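Local atomic coordinates of prolyl endopeptidase (Myxococcus xanthus, PDB entry 2BKL), a protein that probably cleaves oligopeptides on the carboxyl side of proline, and more slowly of alanine, as a serine endopeptidase of the prolyl oligopeptidase family. Residues K89-A94 with D111-S116. Numbering follows the deposited sequence.
Sequences KDKEKA and DPNGWS
K93 and N113 bring the two backbones to a CA-CA distance of 6.0 Å, where the irregular loop 89-94 passes the 3-10 turn around N113. The side-chain amide of N113 pairs through both OD1 and ND2 with the backbone N and O of K93: ND2 gives a nearly straight bond (170°) to K93 O at 3.0 Å, reaching it from above the carbonyl plane, while OD1 takes a weak, bent bond from K93 N at 2.9 Å. The second ND2 hydrogen goes to D111 OD1 (2.8 Å), on the syn lone pair of that carboxylate, which fixes the turn of the amide. D111 OD1 also receives a weak bond from N113 N; D111 OD2 meets K91 NZ through a water. A leucine in place of this asparagine would probably leave K93 O without its donor and K93 N without its weak acceptor. The K93 chain lays CD against P112 CB at 3.8 Å, runs straight to CE, then turns at chi4 (-65°) to bring NZ to D655 and G119 O. A different part of the same proline ring, CD, lies 3.4 Å from A94 O, and P112 CA sits over the centre of the W115 ring. The arrangement joins the loop between the second and third strands of a four-stranded antiparallel propeller blade (71-110) to the link leaving its outer strand, at the interface with the alpha/beta-hydrolase domain, where the E92 carboxylate bonds Y68 OH and A658 N and the K93 ammonium forms a salt bridge with D655.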
loop_
_atom_site.group_PDB
_atom_site.type_symbol
_atom_site.label_atom_id
_atom_site.label_comp_id
_atom_site.label_asym_id
_atom_site.label_seq_id
_atom_site.Cartn_x
_atom_site.Cartn_y
_atom_site.Cartn_z
ATOM N N LYS A 89 8.502 -3.328 -23.117
ATOM C CA LYS A 89 8.042 -2.036 -23.621
ATOM C C LYS A 89 6.806 -2.153 -24.484
ATOM O O LYS A 89 6.192 -1.130 -24.792
ATOM C CB LYS A 89 9.146 -1.324 -24.400
ATOM C CG LYS A 89 10.281 -0.869 -23.537
ATOM C CD LYS A 89 11.105 0.193 -24.221
ATOM C CE LYS A 89 12.308 0.553 -23.397
ATOM N NZ LYS A 89 12.952 1.767 -23.954
ATOM N N ASP A 90 6.448 -3.381 -24.888
ATOM C CA ASP A 90 5.314 -3.615 -25.779
ATOM C C ASP A 90 4.216 -4.471 -25.168
ATOM O O ASP A 90 3.426 -5.100 -25.873
ATOM C CB ASP A 90 5.788 -4.202 -27.116
ATOM C CG ASP A 90 6.458 -5.563 -26.981
ATOM O OD1 ASP A 90 6.764 -6.046 -25.862
ATOM O OD2 ASP A 90 6.749 -6.232 -27.992
ATOM N N LYS A 91 4.146 -4.456 -23.837
ATOM C CA LYS A 91 3.133 -5.207 -23.107
ATOM C C LYS A 91 2.444 -4.331 -22.048
ATOM O O LYS A 91 3.061 -3.472 -21.405
ATOM C CB LYS A 91 3.756 -6.432 -22.419
ATOM C CG LYS A 91 4.480 -7.413 -23.337
ATOM C CD LYS A 91 3.534 -8.170 -24.237
ATOM C CE LYS A 91 4.256 -9.379 -24.867
ATOM N NZ LYS A 91 3.489 -9.994 -25.962
ATOM N N GLU A 92 1.172 -4.617 -21.824
ATOM C CA GLU A 92 0.347 -3.843 -20.885
ATOM C C GLU A 92 0.462 -4.283 -19.428
ATOM O O GLU A 92 0.180 -3.474 -18.539
ATOM C CB GLU A 92 -1.113 -3.866 -21.327
ATOM C CG GLU A 92 -1.345 -3.099 -22.632
ATOM C CD GLU A 92 -1.027 -1.644 -22.497
ATOM O OE1 GLU A 92 -1.523 -1.075 -21.546
ATOM O OE2 GLU A 92 -0.296 -1.090 -23.330
ATOM N N LYS A 93 0.863 -5.537 -19.200
ATOM C CA LYS A 93 1.026 -6.137 -17.884
ATOM C C LYS A 93 2.353 -6.880 -17.829
ATOM O O LYS A 93 2.822 -7.384 -18.856
ATOM C CB LYS A 93 -0.108 -7.139 -17.625
ATOM C CG LYS A 93 -1.493 -6.530 -17.548
ATOM C CD LYS A 93 -2.525 -7.632 -17.273
ATOM C CE LYS A 93 -3.938 -7.202 -17.392
ATOM N NZ LYS A 93 -4.289 -6.205 -16.360
ATOM N N ALA A 94 2.912 -6.985 -16.629
ATOM C CA ALA A 94 4.097 -7.788 -16.387
ATOM C C ALA A 94 3.825 -9.271 -16.534
ATOM O O ALA A 94 2.701 -9.717 -16.372
ATOM C CB ALA A 94 4.625 -7.512 -15.012
ATOM N N ASP A 111 1.336 -15.271 -18.426
ATOM C CA ASP A 111 1.222 -14.021 -19.169
ATOM C C ASP A 111 -0.211 -13.489 -19.082
ATOM O O ASP A 111 -1.091 -13.888 -19.863
ATOM C CB ASP A 111 1.621 -14.246 -20.621
ATOM C CG ASP A 111 1.541 -12.976 -21.459
ATOM O OD1 ASP A 111 1.174 -11.894 -20.908
ATOM O OD2 ASP A 111 1.825 -12.991 -22.680
ATOM N N PRO A 112 -0.476 -12.630 -18.113
ATOM C CA PRO A 112 -1.829 -12.137 -17.902
ATOM C C PRO A 112 -2.352 -11.313 -19.056
ATOM O O PRO A 112 -3.559 -11.126 -19.119
ATOM C CB PRO A 112 -1.736 -11.290 -16.625
ATOM C CG PRO A 112 -0.351 -11.242 -16.266
ATOM C CD PRO A 112 0.472 -12.132 -17.092
ATOM N N ASN A 113 -1.492 -10.822 -19.947
ATOM C CA ASN A 113 -1.978 -10.151 -21.151
ATOM C C ASN A 113 -2.852 -11.067 -22.005
ATOM O O ASN A 113 -3.677 -10.572 -22.779
ATOM C CB ASN A 113 -0.829 -9.609 -21.996
ATOM C CG ASN A 113 0.058 -8.630 -21.227
ATOM O OD1 ASN A 113 -0.339 -7.494 -20.989
ATOM N ND2 ASN A 113 1.232 -9.082 -20.784
ATOM N N GLY A 114 -2.684 -12.371 -21.848
ATOM C CA GLY A 114 -3.483 -13.333 -22.600
ATOM C C GLY A 114 -4.690 -13.888 -21.873
ATOM O O GLY A 114 -5.380 -14.753 -22.439
ATOM N N TRP A 115 -4.995 -13.369 -20.683
ATOM C CA TRP A 115 -6.085 -13.877 -19.845
ATOM C C TRP A 115 -7.452 -13.292 -20.143
ATOM O O TRP A 115 -8.454 -13.739 -19.584
ATOM C CB TRP A 115 -5.756 -13.676 -18.370
ATOM C CG TRP A 115 -4.621 -14.482 -17.892
ATOM C CD1 TRP A 115 -3.859 -15.359 -18.608
ATOM C CD2 TRP A 115 -4.070 -14.464 -16.571
ATOM N NE1 TRP A 115 -2.889 -15.901 -17.803
ATOM C CE2 TRP A 115 -3.005 -15.365 -16.549
ATOM C CE3 TRP A 115 -4.380 -13.767 -15.388
ATOM C CZ2 TRP A 115 -2.256 -15.599 -15.403
ATOM C CZ3 TRP A 115 -3.630 -13.992 -14.277
ATOM C CH2 TRP A 115 -2.597 -14.924 -14.278
ATOM N N SER A 116 -7.485 -12.306 -21.020
ATOM C CA SER A 116 -8.727 -11.662 -21.461
ATOM C C SER A 116 -8.380 -10.847 -22.700
ATOM O O SER A 116 -7.210 -10.620 -22.991
ATOM C CB SER A 116 -9.305 -10.757 -20.358
ATOM O OG SER A 116 -8.496 -9.601 -20.147
HETATM O O HOH W 1 1.357 -11.215 -24.395
#